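CRISPR-associated endoribonuclease Cas6 1 (Methanocaldococcus jannaschii DSM 2661, PDB 5YI6) probably cleaves transcripts of CRISPR repeats into mature crRNAs, acting as an RNA-binding endoribonuclease in antiviral defence. Local coordinates at residues Arg6-Thr17 with Glu73-Ser84; Lys51-Leu59 with Lys229-Val237. All blocks are in the same frame, centred on the assembly; numbering follows the deposited sequence.

Interaction 1 of 2, residues Arg6-Thr17 with Glu73-Ser84; sequences RIELELQTDNFT and ETIDGKAYLYIS. With PO4 (phosphate ion), chain H.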
loop_
_atom_site.group_PDB
_atom_site.type_symbol
_atom_site.label_atom_id
_atom_site.label_comp_id
_atom_site.label_asym_id
_atom_site.label_seq_id
_atom_site.Cartn_x
_atom_site.Cartn_y
_atom_site.Cartn_z
ATOM N N ARG A 6 -1.766 -11.775 -1.925
ATOM C CA ARG A 6 -0.788 -10.945 -1.233
ATOM C C ARG A 6 0.556 -11.664 -1.234
ATOM O O ARG A 6 0.619 -12.871 -0.968
ATOM C CB ARG A 6 -1.214 -10.653 0.215
ATOM C CG ARG A 6 -0.115 -9.898 1.014
ATOM C CD ARG A 6 -0.578 -9.526 2.435
ATOM N NE ARG A 6 -1.715 -8.586 2.366
ATOM C CZ ARG A 6 -1.938 -7.619 3.256
ATOM N NH1 ARG A 6 -1.122 -7.468 4.303
ATOM N NH2 ARG A 6 -2.975 -6.785 3.104
ATOM N N ILE A 7 1.636 -10.928 -1.526
ATOM C CA ILE A 7 2.973 -11.499 -1.463
ATOM C C ILE A 7 3.870 -10.598 -0.625
ATOM O O ILE A 7 3.662 -9.386 -0.487
ATOM C CB ILE A 7 3.618 -11.755 -2.847
ATOM C CG1 ILE A 7 3.770 -10.473 -3.633
ATOM C CG2 ILE A 7 2.778 -12.787 -3.703
ATOM C CD1 ILE A 7 5.110 -9.803 -3.511
ATOM N N GLU A 8 4.835 -11.232 -0.018
ATOM C CA GLU A 8 5.947 -10.582 0.662
ATOM C C GLU A 8 7.199 -10.740 -0.199
ATOM O O GLU A 8 7.736 -11.847 -0.324
ATOM C CB GLU A 8 6.118 -11.241 2.024
ATOM C CG GLU A 8 7.403 -10.750 2.751
ATOM C CD GLU A 8 7.703 -11.611 3.950
ATOM O OE1 GLU A 8 8.546 -12.536 3.846
ATOM O OE2 GLU A 8 7.082 -11.362 4.994
ATOM N N LEU A 9 7.699 -9.643 -0.760
ATOM C CA LEU A 9 8.945 -9.686 -1.500
ATOM C C LEU A 9 10.076 -9.586 -0.506
ATOM O O LEU A 9 10.151 -8.598 0.238
ATOM C CB LEU A 9 9.126 -8.542 -2.491
ATOM C CG LEU A 9 8.576 -8.458 -3.876
ATOM C CD1 LEU A 9 9.265 -7.231 -4.541
ATOM C CD2 LEU A 9 8.909 -9.774 -4.577
ATOM N N GLU A 10 10.962 -10.586 -0.528
ATOM C CA GLU A 10 12.121 -10.604 0.352
ATOM C C GLU A 10 13.275 -9.939 -0.375
ATOM O O GLU A 10 13.730 -10.445 -1.408
ATOM C CB GLU A 10 12.458 -12.062 0.715
ATOM C CG GLU A 10 11.227 -12.781 1.284
ATOM C CD GLU A 10 11.505 -14.218 1.753
ATOM O OE1 GLU A 10 12.636 -14.710 1.590
ATOM O OE2 GLU A 10 10.571 -14.845 2.269
ATOM N N LEU A 11 13.740 -8.809 0.148
ATOM C CA LEU A 11 14.757 -7.999 -0.488
ATOM C C LEU A 11 16.049 -8.076 0.315
ATOM O O LEU A 11 16.017 -8.230 1.539
ATOM C CB LEU A 11 14.313 -6.528 -0.587
ATOM C CG LEU A 11 12.963 -6.288 -1.279
ATOM C CD1 LEU A 11 12.552 -4.800 -1.180
ATOM C CD2 LEU A 11 13.079 -6.686 -2.731
ATOM N N GLN A 12 17.175 -7.888 -0.372
ATOM C CA GLN A 12 18.477 -7.957 0.306
ATOM C C GLN A 12 19.369 -6.866 -0.250
ATOM O O GLN A 12 19.574 -6.804 -1.470
ATOM C CB GLN A 12 19.122 -9.339 0.090
ATOM C CG GLN A 12 20.534 -9.466 0.675
ATOM C CD GLN A 12 20.499 -9.811 2.138
ATOM O OE1 GLN A 12 20.098 -10.912 2.496
ATOM N NE2 GLN A 12 20.934 -8.889 2.995
ATOM N N THR A 13 19.881 -6.004 0.626
ATOM C CA THR A 13 20.895 -5.015 0.256
ATOM C C THR A 13 22.108 -5.218 1.175
ATOM O O THR A 13 22.203 -6.225 1.875
ATOM C CB THR A 13 20.334 -3.597 0.329
ATOM O OG1 THR A 13 21.292 -2.678 -0.219
ATOM C CG2 THR A 13 19.998 -3.187 1.776
ATOM N N ASP A 14 23.053 -4.281 1.153
ATOM C CA ASP A 14 24.241 -4.448 2.006
ATOM C C ASP A 14 23.896 -4.404 3.489
ATOM O O ASP A 14 23.020 -3.658 3.921
ATOM C CB ASP A 14 25.274 -3.370 1.710
ATOM C CG ASP A 14 25.792 -3.459 0.299
ATOM O OD1 ASP A 14 25.943 -4.589 -0.212
ATOM O OD2 ASP A 14 26.017 -2.403 -0.305
ATOM N N ASN A 15 24.630 -5.193 4.292
ATOM C CA ASN A 15 24.502 -5.047 5.738
ATOM C C ASN A 15 24.711 -3.591 6.152
ATOM O O ASN A 15 25.491 -2.850 5.537
ATOM C CB ASN A 15 25.539 -5.915 6.475
ATOM C CG ASN A 15 25.343 -7.394 6.230
ATOM O OD1 ASN A 15 24.252 -7.826 5.911
ATOM N ND2 ASN A 15 26.413 -8.177 6.371
ATOM N N PHE A 16 23.990 -3.195 7.210
ATOM C CA PHE A 16 24.058 -1.895 7.879
ATOM C C PHE A 16 23.494 -0.770 7.036
ATOM O O PHE A 16 23.789 0.386 7.287
ATOM C CB PHE A 16 25.496 -1.536 8.328
ATOM C CG PHE A 16 26.202 -2.672 9.039
ATOM C CD1 PHE A 16 25.722 -3.149 10.261
ATOM C CD2 PHE A 16 27.297 -3.303 8.459
ATOM C CE1 PHE A 16 26.358 -4.209 10.923
ATOM C CE2 PHE A 16 27.929 -4.381 9.105
ATOM C CZ PHE A 16 27.464 -4.822 10.342
ATOM N N THR A 17 22.693 -1.063 6.030
ATOM C CA THR A 17 22.198 0.019 5.164
ATOM C C THR A 17 21.067 0.784 5.844
ATOM O O THR A 17 20.189 0.187 6.455
ATOM C CB THR A 17 21.678 -0.549 3.827
ATOM O OG1 THR A 17 22.759 -1.162 3.115
ATOM C CG2 THR A 17 21.062 0.549 2.956
ATOM N N GLU A 73 18.018 1.636 9.986
ATOM C CA GLU A 73 19.106 0.796 9.521
ATOM C C GLU A 73 18.693 -0.663 9.542
ATOM O O GLU A 73 18.114 -1.126 10.526
ATOM C CB GLU A 73 20.340 0.995 10.426
ATOM C CG GLU A 73 21.465 0.058 9.990
ATOM C CD GLU A 73 22.660 0.139 10.927
ATOM O OE1 GLU A 73 22.651 1.025 11.772
ATOM O OE2 GLU A 73 23.563 -0.692 10.798
ATOM N N THR A 74 18.995 -1.396 8.462
ATOM C CA THR A 74 18.839 -2.838 8.443
ATOM C C THR A 74 20.218 -3.458 8.676
ATOM O O THR A 74 21.158 -3.253 7.888
ATOM C CB THR A 74 18.184 -3.365 7.153
ATOM O OG1 THR A 74 18.349 -4.784 7.122
ATOM C CG2 THR A 74 18.819 -2.785 5.895
ATOM N N ILE A 75 20.329 -4.154 9.805
ATOM C CA ILE A 75 21.605 -4.703 10.243
ATOM C C ILE A 75 22.043 -5.815 9.308
ATOM O O ILE A 75 23.211 -5.875 8.896
ATOM C CB ILE A 75 21.490 -5.159 11.714
ATOM C CG1 ILE A 75 21.150 -3.959 12.611
ATOM C CG2 ILE A 75 22.777 -5.850 12.220
ATOM C CD1 ILE A 75 20.696 -4.346 14.016
ATOM N N ASP A 76 21.114 -6.688 8.906
ATOM C CA ASP A 76 21.473 -7.810 8.044
ATOM C C ASP A 76 21.198 -7.543 6.561
ATOM O O ASP A 76 21.281 -8.470 5.756
ATOM C CB ASP A 76 20.742 -9.084 8.486
ATOM C CG ASP A 76 19.212 -8.968 8.402
ATOM O OD1 ASP A 76 18.668 -7.914 7.984
ATOM O OD2 ASP A 76 18.540 -9.947 8.797
ATOM N N GLY A 77 20.855 -6.306 6.195
ATOM C CA GLY A 77 20.587 -5.971 4.817
ATOM C C GLY A 77 19.226 -6.410 4.313
ATOM O O GLY A 77 18.870 -6.075 3.170
ATOM N N LYS A 78 18.450 -7.137 5.120
ATOM C CA LYS A 78 17.146 -7.604 4.645
ATOM C C LYS A 78 16.073 -6.537 4.818
ATOM O O LYS A 78 16.088 -5.752 5.768
ATOM C CB LYS A 78 16.726 -8.869 5.389
ATOM C CG LYS A 78 17.649 -10.096 5.043
ATOM C CD LYS A 78 17.225 -11.348 5.769
ATOM C CE LYS A 78 18.169 -12.509 5.402
ATOM N NZ LYS A 78 17.821 -13.718 6.181
ATOM N N ALA A 79 15.134 -6.514 3.868
ATOM C CA ALA A 79 13.931 -5.705 3.995
ATOM C C ALA A 79 12.797 -6.466 3.312
ATOM O O ALA A 79 13.028 -7.416 2.568
ATOM C CB ALA A 79 14.076 -4.299 3.387
ATOM N N TYR A 80 11.563 -6.087 3.636
ATOM C CA TYR A 80 10.401 -6.833 3.156
ATOM C C TYR A 80 9.414 -5.840 2.570
ATOM O O TYR A 80 9.115 -4.834 3.205
ATOM C CB TYR A 80 9.752 -7.614 4.300
ATOM C CG TYR A 80 10.763 -8.609 4.844
ATOM C CD1 TYR A 80 10.835 -9.896 4.313
ATOM C CD2 TYR A 80 11.670 -8.239 5.829
ATOM C CE1 TYR A 80 11.753 -10.815 4.792
ATOM C CE2 TYR A 80 12.630 -9.136 6.275
ATOM C CZ TYR A 80 12.648 -10.414 5.762
ATOM O OH TYR A 80 13.563 -11.331 6.215
ATOM N N LEU A 81 8.880 -6.149 1.390
ATOM C CA LEU A 81 7.909 -5.271 0.742
ATOM C C LEU A 81 6.655 -6.104 0.496
ATOM O O LEU A 81 6.721 -7.121 -0.183
ATOM C CB LEU A 81 8.489 -4.702 -0.564
ATOM C CG LEU A 81 7.533 -3.930 -1.483
ATOM C CD1 LEU A 81 7.076 -2.667 -0.725
ATOM C CD2 LEU A 81 8.208 -3.589 -2.803
ATOM N N TYR A 82 5.524 -5.680 1.039
ATOM C CA TYR A 82 4.265 -6.412 0.861
ATOM C C TYR A 82 3.507 -5.768 -0.290
ATOM O O TYR A 82 3.439 -4.540 -0.364
ATOM C CB TYR A 82 3.404 -6.360 2.130
ATOM C CG TYR A 82 4.149 -7.008 3.260
ATOM C CD1 TYR A 82 3.992 -8.359 3.517
ATOM C CD2 TYR A 82 5.131 -6.298 3.976
ATOM C CE1 TYR A 82 4.743 -9.000 4.524
ATOM C CE2 TYR A 82 5.885 -6.928 4.981
ATOM C CZ TYR A 82 5.684 -8.283 5.240
ATOM O OH TYR A 82 6.436 -8.925 6.220
ATOM N N ILE A 83 2.932 -6.605 -1.181
ATOM C CA ILE A 83 2.191 -6.129 -2.348
ATOM C C ILE A 83 0.947 -6.997 -2.458
ATOM O O ILE A 83 1.025 -8.215 -2.278
ATOM C CB ILE A 83 2.990 -6.246 -3.667
ATOM C CG1 ILE A 83 4.433 -5.732 -3.513
ATOM C CG2 ILE A 83 2.241 -5.498 -4.797
ATOM C CD1 ILE A 83 5.333 -5.843 -4.820
ATOM N N SER A 84 -0.198 -6.378 -2.733
ATOM C CA SER A 84 -1.421 -7.186 -2.779
ATOM C C SER A 84 -2.414 -6.592 -3.769
ATOM O O SER A 84 -2.411 -5.387 -4.047
ATOM C CB SER A 84 -2.095 -7.308 -1.410
ATOM O OG SER A 84 -2.517 -6.029 -0.937
HETATM P P PO4 H . 14.381 -14.949 5.564
HETATM O O1 PO4 H . 13.280 -13.897 5.460
HETATM O O2 PO4 H . 13.903 -16.328 5.167
HETATM O O3 PO4 H . 14.837 -14.992 7.015
HETATM O O4 PO4 H . 15.527 -14.547 4.656
#

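Interaction 2 of 2, residues Lys51-Leu59 with Lys229-Val237; sequences KFKFFTFSL and KNSMGFGMV. With PO4 (phosphate ion), chain K.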
loop_
_atom_site.group_PDB
_atom_site.type_symbol
_atom_site.label_atom_id
_atom_site.label_comp_id
_atom_site.label_asym_id
_atom_site.label_seq_id
_atom_site.Cartn_x
_atom_site.Cartn_y
_atom_site.Cartn_z
ATOM N N LYS A 51 -2.715 0.696 -16.760
ATOM C CA LYS A 51 -3.577 1.660 -16.091
ATOM C C LYS A 51 -4.300 1.026 -14.912
ATOM O O LYS A 51 -5.287 1.572 -14.420
ATOM C CB LYS A 51 -4.585 2.239 -17.086
ATOM C CG LYS A 51 -3.872 2.934 -18.238
ATOM C CD LYS A 51 -4.853 3.523 -19.235
ATOM C CE LYS A 51 -4.141 4.291 -20.353
ATOM N NZ LYS A 51 -3.425 5.504 -19.868
ATOM N N PHE A 52 -3.830 -0.127 -14.463
ATOM C CA PHE A 52 -4.505 -0.868 -13.400
ATOM C C PHE A 52 -4.228 -0.230 -12.051
ATOM O O PHE A 52 -3.065 -0.047 -11.692
ATOM C CB PHE A 52 -4.013 -2.313 -13.420
ATOM C CG PHE A 52 -4.616 -3.161 -12.347
ATOM C CD1 PHE A 52 -5.985 -3.495 -12.399
ATOM C CD2 PHE A 52 -3.835 -3.637 -11.287
ATOM C CE1 PHE A 52 -6.562 -4.277 -11.393
ATOM C CE2 PHE A 52 -4.397 -4.424 -10.294
ATOM C CZ PHE A 52 -5.756 -4.764 -10.351
ATOM N N LYS A 53 -5.282 0.115 -11.286
ATOM C CA LYS A 53 -5.051 0.823 -10.032
ATOM C C LYS A 53 -5.580 0.104 -8.791
ATOM O O LYS A 53 -5.493 0.659 -7.691
ATOM C CB LYS A 53 -5.611 2.238 -10.134
ATOM C CG LYS A 53 -4.822 3.071 -11.164
ATOM C CD LYS A 53 -5.157 4.545 -11.066
ATOM C CE LYS A 53 -4.192 5.389 -11.882
ATOM N NZ LYS A 53 -4.325 6.838 -11.516
ATOM N N PHE A 54 -6.045 -1.143 -8.919
ATOM C CA PHE A 54 -6.621 -1.872 -7.782
ATOM C C PHE A 54 -5.588 -2.795 -7.150
ATOM O O PHE A 54 -5.719 -4.011 -7.174
ATOM C CB PHE A 54 -7.861 -2.645 -8.230
ATOM C CG PHE A 54 -8.941 -1.724 -8.724
ATOM C CD1 PHE A 54 -9.671 -0.957 -7.822
ATOM C CD2 PHE A 54 -9.198 -1.608 -10.097
ATOM C CE1 PHE A 54 -10.668 -0.058 -8.277
ATOM C CE2 PHE A 54 -10.204 -0.735 -10.550
ATOM C CZ PHE A 54 -10.935 0.030 -9.649
ATOM N N PHE A 55 -4.537 -2.174 -6.603
ATOM C CA PHE A 55 -3.523 -2.905 -5.846
ATOM C C PHE A 55 -2.896 -1.920 -4.877
ATOM O O PHE A 55 -3.073 -0.700 -5.004
ATOM C CB PHE A 55 -2.452 -3.556 -6.738
ATOM C CG PHE A 55 -1.491 -2.589 -7.405
ATOM C CD1 PHE A 55 -0.219 -2.332 -6.847
ATOM C CD2 PHE A 55 -1.850 -1.927 -8.569
ATOM C CE1 PHE A 55 0.673 -1.424 -7.463
ATOM C CE2 PHE A 55 -0.971 -1.024 -9.203
ATOM C CZ PHE A 55 0.303 -0.771 -8.642
ATOM N N THR A 56 -2.171 -2.449 -3.898
ATOM C CA THR A 56 -1.472 -1.576 -2.953
ATOM C C THR A 56 -0.132 -2.205 -2.580
ATOM O O THR A 56 0.146 -3.349 -2.919
ATOM C CB THR A 56 -2.315 -1.295 -1.687
ATOM O OG1 THR A 56 -1.632 -0.326 -0.861
ATOM C CG2 THR A 56 -2.594 -2.623 -0.864
ATOM N N PHE A 57 0.727 -1.428 -1.895
ATOM C CA PHE A 57 1.930 -2.006 -1.354
ATOM C C PHE A 57 2.314 -1.221 -0.105
ATOM O O PHE A 57 1.832 -0.098 0.136
ATOM C CB PHE A 57 3.079 -2.071 -2.388
ATOM C CG PHE A 57 3.355 -0.764 -3.114
ATOM C CD1 PHE A 57 4.347 0.117 -2.648
ATOM C CD2 PHE A 57 2.672 -0.460 -4.307
ATOM C CE1 PHE A 57 4.619 1.315 -3.344
ATOM C CE2 PHE A 57 2.917 0.742 -4.997
ATOM C CZ PHE A 57 3.910 1.621 -4.524
ATOM N N SER A 58 3.171 -1.839 0.689
ATOM C CA SER A 58 3.532 -1.304 1.999
ATOM C C SER A 58 4.752 -0.384 1.873
ATOM O O SER A 58 5.360 -0.250 0.814
ATOM C CB SER A 58 3.854 -2.471 2.957
ATOM O OG SER A 58 5.091 -3.078 2.586
ATOM N N LEU A 59 5.110 0.258 2.996
ATOM C CA LEU A 59 6.458 0.775 3.153
ATOM C C LEU A 59 7.434 -0.402 3.224
ATOM O O LEU A 59 7.042 -1.533 3.524
ATOM C CB LEU A 59 6.577 1.588 4.434
ATOM C CG LEU A 59 5.514 2.660 4.692
ATOM C CD1 LEU A 59 5.731 3.293 6.079
ATOM C CD2 LEU A 59 5.629 3.652 3.629
ATOM N N LYS A 229 -5.277 6.453 -3.578
ATOM C CA LYS A 229 -3.898 6.308 -4.087
ATOM C C LYS A 229 -3.299 4.953 -3.711
ATOM O O LYS A 229 -2.091 4.839 -3.428
ATOM C CB LYS A 229 -2.984 7.430 -3.587
ATOM C CG LYS A 229 -3.440 8.857 -4.071
ATOM C CD LYS A 229 -3.728 8.850 -5.580
ATOM C CE LYS A 229 -3.968 10.262 -6.139
ATOM N NZ LYS A 229 -4.665 10.205 -7.457
ATOM N N ASN A 230 -4.135 3.914 -3.697
ATOM C CA ASN A 230 -3.599 2.586 -3.357
ATOM C C ASN A 230 -2.418 2.210 -4.248
ATOM O O ASN A 230 -1.410 1.655 -3.770
ATOM C CB ASN A 230 -4.694 1.526 -3.493
ATOM C CG ASN A 230 -5.843 1.738 -2.512
ATOM O OD1 ASN A 230 -7.007 1.587 -2.883
ATOM N ND2 ASN A 230 -5.518 2.151 -1.252
ATOM N N SER A 231 -2.538 2.475 -5.557
ATOM C CA SER A 231 -1.554 1.973 -6.499
ATOM C C SER A 231 -0.251 2.761 -6.450
ATOM O O SER A 231 0.718 2.348 -7.097
ATOM C CB SER A 231 -2.136 1.927 -7.934
ATOM O OG SER A 231 -2.371 3.236 -8.408
ATOM N N MET A 232 -0.210 3.858 -5.695
ATOM C CA MET A 232 1.016 4.578 -5.370
ATOM C C MET A 232 1.591 4.177 -4.007
ATOM O O MET A 232 2.512 4.843 -3.511
ATOM C CB MET A 232 0.749 6.095 -5.418
ATOM C CG MET A 232 0.489 6.614 -6.813
ATOM S SD MET A 232 -0.083 8.349 -6.761
ATOM C CE MET A 232 1.192 9.095 -5.748
ATOM N N GLY A 233 1.038 3.140 -3.379
ATOM C CA GLY A 233 1.588 2.551 -2.168
ATOM C C GLY A 233 0.964 3.017 -0.883
ATOM O O GLY A 233 1.682 3.124 0.138
ATOM N N PHE A 234 -0.331 3.373 -0.907
ATOM C CA PHE A 234 -1.013 3.895 0.269
ATOM C C PHE A 234 -2.124 2.969 0.720
ATOM O O PHE A 234 -2.788 2.311 -0.095
ATOM C CB PHE A 234 -1.606 5.337 0.020
ATOM C CG PHE A 234 -0.537 6.387 -0.097
ATOM C CD1 PHE A 234 -0.193 7.158 0.999
ATOM C CD2 PHE A 234 0.159 6.562 -1.292
ATOM C CE1 PHE A 234 0.849 8.134 0.910
ATOM C CE2 PHE A 234 1.186 7.494 -1.389
ATOM C CZ PHE A 234 1.527 8.298 -0.276
ATOM N N GLY A 235 -2.310 2.916 2.039
ATOM C CA GLY A 235 -3.523 2.323 2.599
ATOM C C GLY A 235 -3.468 0.824 2.819
ATOM O O GLY A 235 -4.514 0.220 3.062
ATOM N N MET A 236 -2.281 0.201 2.741
ATOM C CA MET A 236 -2.175 -1.242 2.958
ATOM C C MET A 236 -2.199 -1.560 4.458
ATOM O O MET A 236 -1.547 -0.889 5.259
ATOM C CB MET A 236 -0.870 -1.798 2.336
ATOM C CG MET A 236 -0.880 -3.326 2.321
ATOM S SD MET A 236 0.524 -3.933 1.364
ATOM C CE MET A 236 0.030 -5.644 1.131
ATOM N N VAL A 237 -2.976 -2.579 4.842
ATOM C CA VAL A 237 -3.091 -2.954 6.243
ATOM C C VAL A 237 -2.659 -4.410 6.415
ATOM O O VAL A 237 -2.540 -5.173 5.462
ATOM C CB VAL A 237 -4.517 -2.750 6.806
ATOM C CG1 VAL A 237 -4.926 -1.280 6.718
ATOM C CG2 VAL A 237 -5.545 -3.690 6.094
HETATM P P PO4 K . -7.972 8.275 -6.160
HETATM O O1 PO4 K . -9.433 8.021 -5.826
HETATM O O2 PO4 K . -7.506 9.543 -5.461
HETATM O O3 PO4 K . -7.824 8.454 -7.658
HETATM O O4 PO4 K . -7.140 7.068 -5.750
HETATM O O HOH W 1 -4.986 3.225 -6.834
HETATM O O HOH W 2 -7.599 1.437 -5.765
#

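Interaction 1 of 2, residues Arg6-Thr17 with Glu73-Ser84
Glu-8 lies alongside Tyr-82 on the polar face of an antiparallel pair, strands 6-12 and 78-84, which are neighbours in the ferredoxin-like sheet of the N-terminal half. With CG anti to the backbone N (chi1 172°), the glutamate runs out beside the tyrosine ring. CB and CG each lie 3.6 Å from Tyr-82 CE1, and CG also nears Tyr-80. The carboxylate carbon CD sits 3.6 Å from Tyr-80 CD1. At the fork, OE1 borders Tyr-80 CD1 at 3.5 Å, while OE2 lies 2.8 Å from Tyr-82 OH, a weak and unsettled hydrogen bond; its firmer partner is Arg-63 (salt bridge), whose guanidinium also makes a cation-pi contact with Tyr-80. The carboxylate stands 80° to the Tyr-82 ring. Further along, Tyr-80 OH donates to phosphate O1 (2.7 Å), which lies at the ring edge, and the extended Lys-78 brings NZ to O4 of the same ion, 2.9 Å away. On the other face Ile-7, Leu-9 and Leu-11 mesh with Leu-81 and Ile-83; Ile-7, Leu-9 and Ile-83 also pack on helix 88-101. Paired backbone bonds join Ile-7 to Ile-83, Leu-9 to Leu-81 and Leu-11 to Ala-79. Near the turn at Gly-77, Gln-12 bends at chi2 (84°) and directs NE2 to Asp-76 O (2.8 Å), in the carbonyl plane on a lone pair; its second N-H reaches Thr-13 O, fixing the amide's rotation. One face is thus oily and helix-covered; on the other, Arg-63 balances Glu-8, while Lys-78 and Tyr-80 bind a phosphate probably from the crystallisation liquor.

Interaction 2 of 2, residues Lys51-Leu59 with Lys229-Val237
Phe-57 lays its ring flat on Gly-233 in the glycine-rich loop that is a hallmark of Cas6 and related RAMP proteins. Gly-233 CA stands 3.4 Å from the ring centroid, 11° off the normal, a close CH-pi contact that leaves no room for a side chain there. Next to it, Ser-231 CA rides over a face of Phe-55 at 4.1 Å from the centroid, offset toward the rim. Between them in sequence, Thr-56 sends OG1, anti to its own backbone N (chi1 -174°), to Phe-234 O, donating at 3.0 Å. Asn-230 ND2 reaches that oxygen from the opposite face of the carbonyl, so two donors pin the loop, while Asn-230 OD1 turns to Lys-169. Met-236 closes this buried end, its CB and CG against Thr-56 CG2 and its SD 3.4 Å from Ser-58 N. Phe-57 N is buried here without a polar partner. Toward solvent the contact loosens: Lys-53, the transition-state stabiliser by similarity, merely brushes Ser-231 OG with its CG, and a phosphate caught by Lys-229 N lies beyond. Water fills in at this edge, one molecule donating to Lys-53 O (2.8 Å) while accepting from Ser-231 N (2.9 Å).

In the fold
Strand 78-85 is the shared element: it pairs with strand 5-12 in interaction 1 and with the short strand 56-57 of interaction 2, so both contacts reach the same sheet, although their centres are 18 Å apart. Tyr-82 O probably accepts a hydrogen bond from Ser-58 N (2.9 Å), and Arg-6 NH2 probably donates one to Val-237 O (2.9 Å), tying the N-terminal sheet to the end of the glycine-rich loop. Interaction 2 is nearer the presumed catalytic centre: it contains Lys-53, and the side chain of Met-232 is about 7 Å from that of Tyr-32, the proton acceptor by similarity, against about 11 Å for Leu-81 of interaction 1.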